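PDB 3NFT: translocator protein BipD from Burkholderia pseudomallei, which is required for invasion of epithelial cells and survival within host cells, and probably regulates secretion of the effectors BipB and BipC. Local coordinates for residues Q45-A50 and G146-F151; I51-S56 and T76-A81; N94-L99 and K284-A289. All coordinates share one frame; numbering follows the deposited sequence. Where two conformers were deposited one is given.

In the fold
Contacts 1 and 2 form one neighbourhood, with centres 6 Å apart, both built on helix 41-56 and joined where the Phe-151 ring of contact 1 meets the phenylalanines of contact 2. Contact 3 lies farther along the helical bundle: its centre is 28 Å from that of contact 1 and 33 Å from that of contact 2, yet it shares helix 76-103 with contact 2. Along the chain, both segments of contact 2 fall between those of contact 1, and both precede contact 3, whereas the segments of contacts 1 and 3 alternate. The N-terminal helices are thus fastened to both predicted coiled-coil segments, consistent with an intramolecular chaperone role for the N-terminal domain.

Contact 1 (Q45-A50 and G146-F151)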
ATOM      1  N   GLN A  45     -16.997  -1.898  25.379  1.00 11.22           N
ATOM      2  CA  GLN A  45     -17.898  -1.915  26.526  1.00 11.92           C
ATOM      3  C   GLN A  45     -17.177  -2.213  27.842  1.00  9.44           C
ATOM      4  O   GLN A  45     -17.491  -1.634  28.866  1.00 10.28           O
ATOM      5  CB  GLN A  45     -19.094  -2.851  26.353  1.00 12.89           C
ATOM      6  CG  GLN A  45     -19.778  -3.360  27.635  0.55 15.34           C
ATOM      7  CD  GLN A  45     -20.608  -4.572  27.514  0.55 17.39           C
ATOM      8  OE1 GLN A  45     -20.088  -5.687  27.410  0.55 19.06           O
ATOM      9  NE2 GLN A  45     -21.922  -4.384  27.616  0.55 13.50           N
ATOM     10  N   LYS A  46     -16.164  -3.087  27.807  1.00  9.66           N
ATOM     11  CA  LYS A  46     -15.434  -3.374  29.032  1.00  8.50           C
ATOM     12  C   LYS A  46     -14.645  -2.111  29.478  1.00  7.27           C
ATOM     13  O   LYS A  46     -14.580  -1.807  30.674  1.00  8.16           O
ATOM     14  CB  LYS A  46     -14.492  -4.551  28.843  1.00  9.51           C
ATOM     15  CG  LYS A  46     -15.184  -5.873  28.515  1.00 13.78           C
ATOM     16  CD  LYS A  46     -16.011  -6.412  29.595  1.00 21.63           C
ATOM     17  CE  LYS A  46     -16.555  -7.803  29.197  1.00 24.49           C
ATOM     18  NZ  LYS A  46     -17.425  -8.262  30.285  1.00 26.63           N
ATOM     19  N   LEU A  47     -14.104  -1.380  28.518  1.00  7.38           N
ATOM     20  CA  LEU A  47     -13.473  -0.090  28.841  1.00  7.67           C
ATOM     21  C   LEU A  47     -14.464   0.916  29.412  1.00  7.91           C
ATOM     22  O   LEU A  47     -14.193   1.591  30.399  1.00  8.03           O
ATOM     23  CB  LEU A  47     -12.752   0.488  27.634  1.00  8.12           C
ATOM     24  CG  LEU A  47     -11.484  -0.262  27.233  1.00  8.02           C
ATOM     25  CD1 LEU A  47     -11.091   0.041  25.783  1.00  8.67           C
ATOM     26  CD2 LEU A  47     -10.366   0.116  28.218  1.00  8.74           C
ATOM     27  N   GLY A  48     -15.660   0.962  28.823  1.00  8.88           N
ATOM     28  CA  GLY A  48     -16.721   1.810  29.357  1.00  8.19           C
ATOM     29  C   GLY A  48     -17.072   1.462  30.793  1.00  8.38           C
ATOM     30  O   GLY A  48     -17.262   2.325  31.638  1.00  9.10           O
ATOM     31  N   ALA A  49     -17.160   0.171  31.082  1.00  8.30           N
ATOM     32  CA  ALA A  49     -17.427  -0.296  32.467  1.00  8.24           C
ATOM     33  C   ALA A  49     -16.328   0.138  33.432  1.00  8.40           C
ATOM     34  O   ALA A  49     -16.601   0.509  34.566  1.00  8.85           O
ATOM     35  CB  ALA A  49     -17.617  -1.808  32.519  1.00  8.17           C
ATOM     36  N   ALA A  50     -15.080   0.095  32.954  1.00  8.03           N
ATOM     37  CA  ALA A  50     -13.958   0.527  33.795  1.00  8.25           C
ATOM     38  C   ALA A  50     -14.028   2.011  34.064  1.00  7.84           C
ATOM     39  O   ALA A  50     -13.823   2.476  35.187  1.00  8.44           O
ATOM     40  CB  ALA A  50     -12.656   0.155  33.113  1.00  8.23           C
ATOM     41  N   GLY A 146      -1.514  -0.236  28.659  1.00 12.28           N
ATOM     42  CA  GLY A 146      -0.725   0.540  29.618  1.00 11.10           C
ATOM     43  C   GLY A 146      -1.528   1.637  30.279  1.00 10.42           C
ATOM     44  O   GLY A 146      -1.465   1.856  31.495  1.00 10.72           O
ATOM     45  N   LEU A 147      -2.290   2.363  29.481  1.00 10.05           N
ATOM     46  CA  LEU A 147      -3.102   3.427  30.042  1.00 10.97           C
ATOM     47  C   LEU A 147      -4.183   2.860  30.968  1.00  9.46           C
ATOM     48  O   LEU A 147      -4.530   3.482  31.960  1.00  9.91           O
ATOM     49  CB  LEU A 147      -3.671   4.323  28.954  1.00 12.98           C
ATOM     50  CG  LEU A 147      -2.777   5.513  28.539  1.00 17.42           C
ATOM     51  CD1 LEU A 147      -2.711   6.597  29.599  1.00 20.90           C
ATOM     52  CD2 LEU A 147      -1.344   5.084  28.182  1.00 20.29           C
ATOM     53  N   THR A 148      -4.712   1.688  30.639  1.00  9.35           N
ATOM     54  CA  THR A 148      -5.723   1.100  31.501  1.00  8.74           C
ATOM     55  C   THR A 148      -5.095   0.596  32.800  1.00  8.74           C
ATOM     56  O   THR A 148      -5.695   0.679  33.864  1.00  9.60           O
ATOM     57  CB  THR A 148      -6.519  -0.010  30.781  1.00  9.13           C
ATOM     58  OG1 THR A 148      -7.114   0.548  29.589  1.00 11.55           O
ATOM     59  CG2 THR A 148      -7.610  -0.586  31.689  1.00 10.59           C
ATOM     60  N   LYS A 149      -3.872   0.071  32.719  1.00  9.33           N
ATOM     61  CA  LYS A 149      -3.165  -0.269  33.942  1.00 10.12           C
ATOM     62  C   LYS A 149      -2.931   0.941  34.841  1.00  9.58           C
ATOM     63  O   LYS A 149      -3.105   0.885  36.068  1.00  9.68           O
ATOM     64  CB  LYS A 149      -1.842  -0.940  33.588  1.00 11.93           C
ATOM     65  CG  LYS A 149      -1.015  -1.251  34.783  1.00 17.26           C
ATOM     66  CD  LYS A 149      -1.586  -2.304  35.697  1.00 24.39           C
ATOM     67  CE  LYS A 149      -0.463  -2.865  36.586  1.00 26.93           C
ATOM     68  NZ  LYS A 149      -0.971  -3.569  37.769  1.00 32.26           N
ATOM     69  N   TYR A 150      -2.512   2.047  34.240  1.00  9.23           N
ATOM     70  CA  TYR A 150      -2.407   3.318  34.953  1.00  8.72           C
ATOM     71  C   TYR A 150      -3.712   3.715  35.622  1.00  7.97           C
ATOM     72  O   TYR A 150      -3.768   4.044  36.796  1.00  9.00           O
ATOM     73  CB  TYR A 150      -1.969   4.390  33.986  1.00  9.58           C
ATOM     74  CG  TYR A 150      -2.267   5.836  34.346  1.00  9.21           C
ATOM     75  CD1 TYR A 150      -1.724   6.443  35.484  1.00  9.56           C
ATOM     76  CD2 TYR A 150      -3.027   6.626  33.514  1.00 11.24           C
ATOM     77  CE1 TYR A 150      -1.961   7.760  35.763  1.00 11.82           C
ATOM     78  CE2 TYR A 150      -3.278   7.958  33.791  1.00 10.30           C
ATOM     79  CZ  TYR A 150      -2.740   8.530  34.925  1.00 10.40           C
ATOM     80  OH  TYR A 150      -2.961   9.860  35.184  1.00 11.17           O
ATOM     81  N   PHE A 151      -4.780   3.655  34.826  1.00  7.96           N
ATOM     82  CA  PHE A 151      -6.127   4.045  35.262  1.00  6.84           C
ATOM     83  C   PHE A 151      -6.528   3.187  36.458  1.00  7.17           C
ATOM     84  O   PHE A 151      -7.040   3.701  37.438  1.00  7.82           O
ATOM     85  CB  PHE A 151      -7.058   3.865  34.061  1.00  7.30           C
ATOM     86  CG  PHE A 151      -8.412   4.527  34.162  1.00  8.00           C
ATOM     87  CD1 PHE A 151      -8.569   5.831  34.600  1.00  8.34           C
ATOM     88  CD2 PHE A 151      -9.535   3.835  33.679  1.00  8.86           C
ATOM     89  CE1 PHE A 151      -9.818   6.453  34.600  1.00 10.03           C
ATOM     90  CE2 PHE A 151     -10.772   4.452  33.654  1.00  8.80           C
ATOM     91  CZ  PHE A 151     -10.920   5.748  34.120  1.00  9.87           C
TER
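With chi1 of -71° Leu-47 sets CG beside its own backbone N, and Thr-148 does the same with OG1 at chi1 -57°; with chi2 of the leucine at 160°, these torsions bring the CD2 methyl of Leu-47 to 3.6 Å from OG1 of Thr-148. The two side chains approach at a slant, and the backbones remain well separated, the CA atoms of Leu-47 and Thr-148 being 8.3 Å apart. The hydroxyl is hydrogen-bonded to O of Val-144 in its own helix; toward the leucine methyl it can make only van der Waals contact. Here helix 41-56, from the N-terminal part of the chain, lies against helix 121-160, whose segment 146-151 belongs to a predicted coiled coil; this is consistent with the N-terminal domain shielding that region as an intramolecular chaperone. One helical turn further on, Ala-50 directs its small CB at the partner helix. Its carbonyl oxygen is approached obliquely by the Phe-151 ring, with CE2 3.9 Å from O of Ala-50. All four touching residues are buried: helix 244-295 adds Val-269 and Tyr-272 against Leu-47 and Val-265 against Phe-151, while Arg-82 of helix 76-103 packs on Thr-148.

Contact 2 (I51-S56 and T76-A81)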
ATOM      1  N   ILE A  51     -14.372   2.780  33.035  1.00  7.50           N
ATOM      2  CA  ILE A  51     -14.609   4.211  33.209  1.00  8.05           C
ATOM      3  C   ILE A  51     -15.728   4.489  34.228  1.00  7.85           C
ATOM      4  O   ILE A  51     -15.589   5.323  35.118  1.00  9.15           O
ATOM      5  CB  ILE A  51     -14.901   4.915  31.879  1.00  8.23           C
ATOM      6  CG1 ILE A  51     -13.676   4.867  30.982  1.00  9.14           C
ATOM      7  CG2 ILE A  51     -15.373   6.346  32.130  1.00 10.05           C
ATOM      8  CD1 ILE A  51     -13.902   5.292  29.538  1.00 12.30           C
ATOM      9  N   ASP A  52     -16.823   3.749  34.128  1.00  8.29           N
ATOM     10  CA  ASP A  52     -17.885   3.900  35.104  1.00  8.69           C
ATOM     11  C   ASP A  52     -17.464   3.528  36.517  1.00  7.85           C
ATOM     12  O   ASP A  52     -17.859   4.184  37.476  1.00  8.89           O
ATOM     13  CB  ASP A  52     -19.114   3.075  34.740  1.00  9.12           C
ATOM     14  CG  ASP A  52     -19.880   3.613  33.523  1.00 10.76           C
ATOM     15  OD1 ASP A  52     -19.649   4.749  33.058  1.00 14.86           O
ATOM     16  OD2 ASP A  52     -20.638   2.831  32.966  1.00 14.57           O
ATOM     17  N   GLU A  53     -16.619   2.496  36.645  1.00  7.50           N
ATOM     18  CA  GLU A  53     -16.120   2.103  37.957  1.00  7.48           C
ATOM     19  C   GLU A  53     -15.280   3.212  38.564  1.00  7.92           C
ATOM     20  O   GLU A  53     -15.429   3.551  39.732  1.00  8.30           O
ATOM     21  CB  GLU A  53     -15.292   0.829  37.870  1.00  9.00           C
ATOM     22  CG  GLU A  53     -15.001   0.209  39.212  1.00  8.70           C
ATOM     23  CD  GLU A  53     -16.211  -0.336  39.941  1.00  9.93           C
ATOM     24  OE1 GLU A  53     -17.237  -0.608  39.254  1.00 13.57           O
ATOM     25  OE2 GLU A  53     -16.187  -0.479  41.181  1.00 10.15           O
ATOM     26  N   PHE A  54     -14.399   3.774  37.746  1.00  7.53           N
ATOM     27  CA  PHE A  54     -13.548   4.889  38.185  1.00  8.19           C
ATOM     28  C   PHE A  54     -14.392   6.079  38.599  1.00  8.14           C
ATOM     29  O   PHE A  54     -14.169   6.731  39.625  1.00  9.18           O
ATOM     30  CB  PHE A  54     -12.611   5.245  37.044  1.00  8.43           C
ATOM     31  CG  PHE A  54     -11.519   6.232  37.404  1.00  7.56           C
ATOM     32  CD1 PHE A  54     -10.251   5.768  37.767  1.00  9.22           C
ATOM     33  CD2 PHE A  54     -11.739   7.594  37.325  1.00  9.50           C
ATOM     34  CE1 PHE A  54      -9.236   6.654  38.051  1.00  9.98           C
ATOM     35  CE2 PHE A  54     -10.714   8.483  37.642  1.00  7.30           C
ATOM     36  CZ  PHE A  54      -9.452   7.984  37.995  1.00  8.37           C
ATOM     37  N   ALA A  55     -15.375   6.400  37.779  1.00  8.68           N
ATOM     38  CA  ALA A  55     -16.255   7.527  38.051  1.00  9.36           C
ATOM     39  C   ALA A  55     -17.003   7.362  39.364  1.00 10.26           C
ATOM     40  O   ALA A  55     -17.272   8.353  40.072  1.00 12.18           O
ATOM     41  CB  ALA A  55     -17.276   7.694  36.892  1.00  9.32           C
ATOM     42  N   SER A  56     -17.362   6.117  39.680  0.57  9.52           N
ATOM     43  CA  SER A  56     -18.139   5.810  40.878  0.57 10.30           C
ATOM     44  C   SER A  56     -17.353   5.945  42.186  0.57 10.82           C
ATOM     45  O   SER A  56     -17.932   6.029  43.262  0.57 10.60           O
ATOM     46  CB  SER A  56     -18.748   4.415  40.770  0.57 10.48           C
ATOM     47  OG  SER A  56     -17.830   3.404  41.105  0.57 11.41           O
ATOM     48  N   THR A  76     -11.260  -5.434  39.428  1.00  7.45           N
ATOM     49  CA  THR A  76     -11.366  -6.486  38.427  1.00  8.51           C
ATOM     50  C   THR A  76     -12.037  -5.993  37.136  1.00  8.46           C
ATOM     51  O   THR A  76     -11.850  -6.614  36.084  1.00 10.12           O
ATOM     52  CB  THR A  76     -12.124  -7.721  38.929  1.00  8.87           C
ATOM     53  OG1 THR A  76     -13.540  -7.457  39.025  1.00  9.04           O
ATOM     54  CG2 THR A  76     -11.562  -8.174  40.307  1.00  9.75           C
ATOM     55  N   VAL A  77     -12.855  -4.944  37.214  1.00  8.41           N
ATOM     56  CA  VAL A  77     -13.437  -4.391  36.005  1.00  9.35           C
ATOM     57  C   VAL A  77     -12.354  -3.896  35.045  1.00  9.00           C
ATOM     58  O   VAL A  77     -12.457  -3.974  33.821  1.00  9.65           O
ATOM     59  CB  VAL A  77     -14.423  -3.252  36.390  1.00  9.05           C
ATOM     60  CG1 VAL A  77     -15.134  -2.685  35.173  1.00 13.87           C
ATOM     61  CG2 VAL A  77     -15.440  -3.753  37.462  1.00 13.02           C
ATOM     62  N   PHE A  78     -11.295  -3.347  35.608  1.00  8.58           N
ATOM     63  CA  PHE A  78     -10.192  -2.913  34.802  1.00  8.12           C
ATOM     64  C   PHE A  78      -9.421  -4.077  34.193  1.00  8.36           C
ATOM     65  O   PHE A  78      -8.973  -3.994  33.051  1.00  9.06           O
ATOM     66  CB  PHE A  78      -9.230  -2.045  35.644  1.00  8.02           C
ATOM     67  CG  PHE A  78      -9.846  -0.797  36.226  1.00  8.16           C
ATOM     68  CD1 PHE A  78     -10.648  -0.873  37.379  1.00 10.00           C
ATOM     69  CD2 PHE A  78      -9.709   0.461  35.615  1.00  8.85           C
ATOM     70  CE1 PHE A  78     -11.259   0.229  37.915  1.00  9.95           C
ATOM     71  CE2 PHE A  78     -10.308   1.582  36.175  1.00  8.31           C
ATOM     72  CZ  PHE A  78     -11.089   1.473  37.325  1.00  9.01           C
ATOM     73  N   ASP A  79      -9.240  -5.154  34.966  1.00  9.88           N
ATOM     74  CA  ASP A  79      -8.658  -6.381  34.443  1.00 10.95           C
ATOM     75  C   ASP A  79      -9.456  -6.920  33.267  1.00 10.47           C
ATOM     76  O   ASP A  79      -8.893  -7.277  32.246  1.00 11.44           O
ATOM     77  CB  ASP A  79      -8.555  -7.461  35.517  1.00 10.79           C
ATOM     78  CG  ASP A  79      -7.701  -7.034  36.698  1.00 11.53           C
ATOM     79  OD1 ASP A  79      -6.528  -6.601  36.475  1.00 13.33           O
ATOM     80  OD2 ASP A  79      -8.207  -7.127  37.848  1.00 14.46           O
ATOM     81  N   ASP A  80     -10.776  -6.918  33.392  1.00 10.81           N
ATOM     82  CA  ASP A  80     -11.638  -7.437  32.343  1.00 11.15           C
ATOM     83  C   ASP A  80     -11.396  -6.612  31.068  1.00  9.68           C
ATOM     84  O   ASP A  80     -11.377  -7.151  29.968  1.00 10.93           O
ATOM     85  CB  ASP A  80     -13.122  -7.280  32.720  1.00 12.33           C
ATOM     86  CG  ASP A  80     -13.605  -8.222  33.834  1.00 15.11           C
ATOM     87  OD1 ASP A  80     -12.973  -9.248  34.100  1.00 20.01           O
ATOM     88  OD2 ASP A  80     -14.692  -7.933  34.413  1.00 19.97           O
ATOM     89  N   ALA A  81     -11.254  -5.289  31.212  1.00  9.56           N
ATOM     90  CA  ALA A  81     -11.015  -4.434  30.036  1.00  8.67           C
ATOM     91  C   ALA A  81      -9.658  -4.748  29.390  1.00  9.51           C
ATOM     92  O   ALA A  81      -9.542  -4.843  28.185  1.00  9.98           O
ATOM     93  CB  ALA A  81     -11.105  -2.986  30.384  1.00  8.65           C
TER
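OE2 of Glu-53 is gripped twice, by a salt bridge to NH1 of Arg-71 and by a hydrogen bond from the backbone N of Asn-74, both in the connection that leads into helix 76-103. The other oxygen faces an apolar group: OE1 of Glu-53 lies 4.0 Å from CG2 of Val-77. A bend at chi2 (67°) turns the carboxylate off the line of its chain and leaves the methylene groups against a ring, with CG of Glu-53 at 4.0 Å and its CB at 4.1 Å from CE1 of Phe-78. The carboxylate and this ring are nearly perpendicular, their planes 87° apart. From the neighbouring corner of the same ring, CZ of Phe-78 comes to 4.1 Å from both N and CB of Phe-54, reaching the Phe-54 ring at its edge, near its plane. Phe-151, itself within the predicted coiled coil of helix 121-160, stacks on Phe-54 and meets Phe-78 with the planes steeply inclined. Gln-152 and Ala-155 of that helix also pack on Phe-78, as does Ala-50 from helix 41-56.

The two helices form an antiparallel hairpin, their local axes 9.7 Å apart with N-to-C directions at 158°, and the short strands 61-63 and 66-68 lie in the connection between them. The chemistry is therefore divided: aromatic carbon packs on the buried side, while on the partly exposed side a guanidinium and a backbone N-H just ahead of helix 76-103 would be expected to keep Glu-53 ionised and to hold the connection against the first helix.

Contact 3 (N94-L99 and K284-A289); sequences NLLERL and KVLSGA
A single methyl, CD1 of Leu-286, serves two leucines of the other helix: it lies 4.0 Å from CD2 of Leu-96 and equally 4.0 Å from CD1 of Leu-99. The side chains of Leu-96 and Leu-286 meet at about a right angle, whereas Leu-99 comes to Leu-286 more obliquely. Leu-99 divides its branches, since its second methyl, CD2, rests 4.0 Å from OG of Ser-287. That hydroxyl is engaged elsewhere, with the carbonyl oxygen of Val-283 one turn back in its own helix and with the backbone N of Ala-27. Its torsion, chi1 -62°, places OG beside its own backbone N and thus within range of both the helix carbonyl and Leu-99.

Behind this layer, Ile-130 of helix 121-160 packs on both Leu-96 and Leu-286, so three long helices share one apolar seam. The local axes of helices 76-103 and 244-295 run nearly parallel, at 18° and 11.1 Å, a spacing bridged by Leu-96 and Leu-99 from one helix and Leu-286 from the other. On another part of segment 284-289, Val-285 and Ala-289 pack on Ala-289 and Val-285 of the second subunit, so this predicted coiled-coil helix also contributes to the interface between the two subunits of the assembly. With its four touching residues buried and the serine's polar atom supplied by other partners, cohesion here rests on dispersion and the exclusion of water.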
ATOM      1  N   ASN A  94      -5.341 -12.064  13.679  1.00 17.28           N
ATOM      2  CA  ASN A  94      -5.660 -13.362  13.066  1.00 18.00           C
ATOM      3  C   ASN A  94      -6.453 -13.168  11.774  1.00 17.04           C
ATOM      4  O   ASN A  94      -6.178 -13.829  10.767  1.00 18.07           O
ATOM      5  CB  ASN A  94      -6.457 -14.246  14.024  1.00 18.58           C
ATOM      6  CG  ASN A  94      -5.619 -14.851  15.152  1.00 22.05           C
ATOM      7  OD1 ASN A  94      -6.185 -15.396  16.105  1.00 27.15           O
ATOM      8  ND2 ASN A  94      -4.297 -14.767  15.059  1.00 24.28           N
ATOM      9  N   LEU A  95      -7.428 -12.264  11.791  1.00 15.78           N
ATOM     10  CA  LEU A  95      -8.239 -12.021  10.603  1.00 15.21           C
ATOM     11  C   LEU A  95      -7.379 -11.419   9.479  1.00 15.20           C
ATOM     12  O   LEU A  95      -7.492 -11.785   8.325  1.00 16.41           O
ATOM     13  CB  LEU A  95      -9.439 -11.131  10.936  1.00 15.37           C
ATOM     14  CG  LEU A  95     -10.382 -10.731   9.790  1.00 15.56           C
ATOM     15  CD1 LEU A  95     -10.808 -11.930   8.940  1.00 17.92           C
ATOM     16  CD2 LEU A  95     -11.616  -9.994  10.323  1.00 16.03           C
ATOM     17  N   LEU A  96      -6.532 -10.462   9.814  1.00 15.59           N
ATOM     18  CA  LEU A  96      -5.610  -9.917   8.804  1.00 15.57           C
ATOM     19  C   LEU A  96      -4.698 -10.993   8.215  1.00 17.16           C
ATOM     20  O   LEU A  96      -4.461 -11.022   7.014  1.00 17.27           O
ATOM     21  CB  LEU A  96      -4.785  -8.757   9.383  1.00 15.87           C
ATOM     22  CG  LEU A  96      -5.546  -7.463   9.674  1.00 14.90           C
ATOM     23  CD1 LEU A  96      -4.607  -6.361  10.185  1.00 16.94           C
ATOM     24  CD2 LEU A  96      -6.306  -6.947   8.484  1.00 16.92           C
ATOM     25  N   GLU A  97      -4.199 -11.876   9.060  1.00 19.04           N
ATOM     26  CA  GLU A  97      -3.333 -12.971   8.594  1.00 21.19           C
ATOM     27  C   GLU A  97      -4.074 -13.869   7.598  1.00 21.42           C
ATOM     28  O   GLU A  97      -3.500 -14.294   6.587  1.00 21.61           O
ATOM     29  CB  GLU A  97      -2.792 -13.768   9.787  1.00 22.29           C
ATOM     30  CG  GLU A  97      -1.722 -12.997  10.551  1.00 26.77           C
ATOM     31  CD  GLU A  97      -1.249 -13.685  11.831  1.00 32.39           C
ATOM     32  OE1 GLU A  97      -1.788 -14.756  12.194  1.00 36.60           O
ATOM     33  OE2 GLU A  97      -0.321 -13.149  12.475  1.00 36.78           O
ATOM     34  N   ARG A  98      -5.355 -14.144   7.866  1.00 21.75           N
ATOM     35  CA  ARG A  98      -6.163 -14.954   6.938  1.00 22.54           C
ATOM     36  C   ARG A  98      -6.381 -14.247   5.616  1.00 22.12           C
ATOM     37  O   ARG A  98      -6.308 -14.871   4.564  1.00 22.06           O
ATOM     38  CB  ARG A  98      -7.510 -15.335   7.562  1.00 23.48           C
ATOM     39  CG  ARG A  98      -7.339 -16.187   8.797  1.00 27.16           C
ATOM     40  CD  ARG A  98      -8.587 -16.965   9.185  1.00 31.11           C
ATOM     41  NE  ARG A  98      -9.724 -16.133   9.565  1.00 33.11           N
ATOM     42  CZ  ARG A  98      -9.904 -15.564  10.765  1.00 35.09           C
ATOM     43  NH1 ARG A  98      -9.007 -15.684  11.745  1.00 36.59           N
ATOM     44  NH2 ARG A  98     -10.990 -14.849  10.988  1.00 34.85           N
ATOM     45  N   LEU A  99      -6.646 -12.943   5.673  1.00 21.69           N
ATOM     46  CA  LEU A  99      -6.818 -12.134   4.458  1.00 21.18           C
ATOM     47  C   LEU A  99      -5.536 -12.081   3.636  1.00 22.71           C
ATOM     48  O   LEU A  99      -5.568 -12.189   2.404  1.00 23.25           O
ATOM     49  CB  LEU A  99      -7.310 -10.728   4.815  1.00 20.33           C
ATOM     50  CG  LEU A  99      -8.738 -10.671   5.378  1.00 19.54           C
ATOM     51  CD1 LEU A  99      -9.020  -9.338   6.082  1.00 20.00           C
ATOM     52  CD2 LEU A  99      -9.773 -10.899   4.258  1.00 21.50           C
ATOM     53  N   LYS A 284     -13.259  -4.563   5.481  1.00 15.23           N
ATOM     54  CA  LYS A 284     -14.282  -4.442   4.426  1.00 16.05           C
ATOM     55  C   LYS A 284     -13.657  -4.068   3.076  1.00 16.51           C
ATOM     56  O   LYS A 284     -14.034  -4.599   2.031  1.00 17.93           O
ATOM     57  CB  LYS A 284     -15.352  -3.434   4.840  1.00 17.53           C
ATOM     58  CG  LYS A 284     -16.261  -3.937   5.966  1.00 19.08           C
ATOM     59  CD  LYS A 284     -17.156  -2.854   6.529  1.00 22.81           C
ATOM     60  CE  LYS A 284     -17.912  -3.361   7.759  1.00 23.01           C
ATOM     61  NZ  LYS A 284     -18.943  -2.394   8.231  1.00 24.36           N
ATOM     62  N   VAL A 285     -12.666  -3.178   3.103  1.00 16.67           N
ATOM     63  CA  VAL A 285     -11.919  -2.820   1.897  1.00 16.66           C
ATOM     64  C   VAL A 285     -11.146  -4.010   1.324  1.00 16.58           C
ATOM     65  O   VAL A 285     -11.218  -4.302   0.134  1.00 17.82           O
ATOM     66  CB  VAL A 285     -10.965  -1.619   2.148  1.00 16.86           C
ATOM     67  CG1 VAL A 285      -9.989  -1.453   0.992  1.00 18.88           C
ATOM     68  CG2 VAL A 285     -11.800  -0.369   2.336  1.00 17.94           C
ATOM     69  N   LEU A 286     -10.426  -4.718   2.174  1.00 16.36           N
ATOM     70  CA  LEU A 286      -9.627  -5.852   1.738  1.00 16.57           C
ATOM     71  C   LEU A 286     -10.500  -6.991   1.198  1.00 16.98           C
ATOM     72  O   LEU A 286     -10.149  -7.610   0.196  1.00 17.04           O
ATOM     73  CB  LEU A 286      -8.762  -6.370   2.884  1.00 16.76           C
ATOM     74  CG  LEU A 286      -7.589  -5.511   3.366  1.00 16.70           C
ATOM     75  CD1 LEU A 286      -7.016  -6.126   4.670  1.00 16.97           C
ATOM     76  CD2 LEU A 286      -6.523  -5.403   2.304  1.00 17.98           C
ATOM     77  N   SER A 287     -11.645  -7.230   1.848  1.00 18.00           N
ATOM     78  CA  SER A 287     -12.561  -8.275   1.410  1.00 19.48           C
ATOM     79  C   SER A 287     -13.129  -7.948   0.049  1.00 19.48           C
ATOM     80  O   SER A 287     -13.205  -8.820  -0.821  1.00 19.08           O
ATOM     81  CB  SER A 287     -13.688  -8.428   2.428  1.00 20.45           C
ATOM     82  OG  SER A 287     -13.101  -8.824   3.629  1.00 25.12           O
ATOM     83  N   GLY A 288     -13.515  -6.684  -0.148  1.00 19.20           N
ATOM     84  CA  GLY A 288     -14.006  -6.228  -1.441  1.00 19.33           C
ATOM     85  C   GLY A 288     -12.957  -6.332  -2.524  1.00 19.42           C
ATOM     86  O   GLY A 288     -13.259  -6.756  -3.655  1.00 21.37           O
ATOM     87  N   ALA A 289     -11.723  -5.944  -2.192  1.00 18.83           N
ATOM     88  CA  ALA A 289     -10.589  -6.078  -3.118  1.00 18.80           C
ATOM     89  C   ALA A 289     -10.371  -7.527  -3.544  1.00 20.21           C
ATOM     90  O   ALA A 289     -10.198  -7.815  -4.720  1.00 19.91           O
ATOM     91  CB  ALA A 289      -9.288  -5.505  -2.495  1.00 19.20           C
TER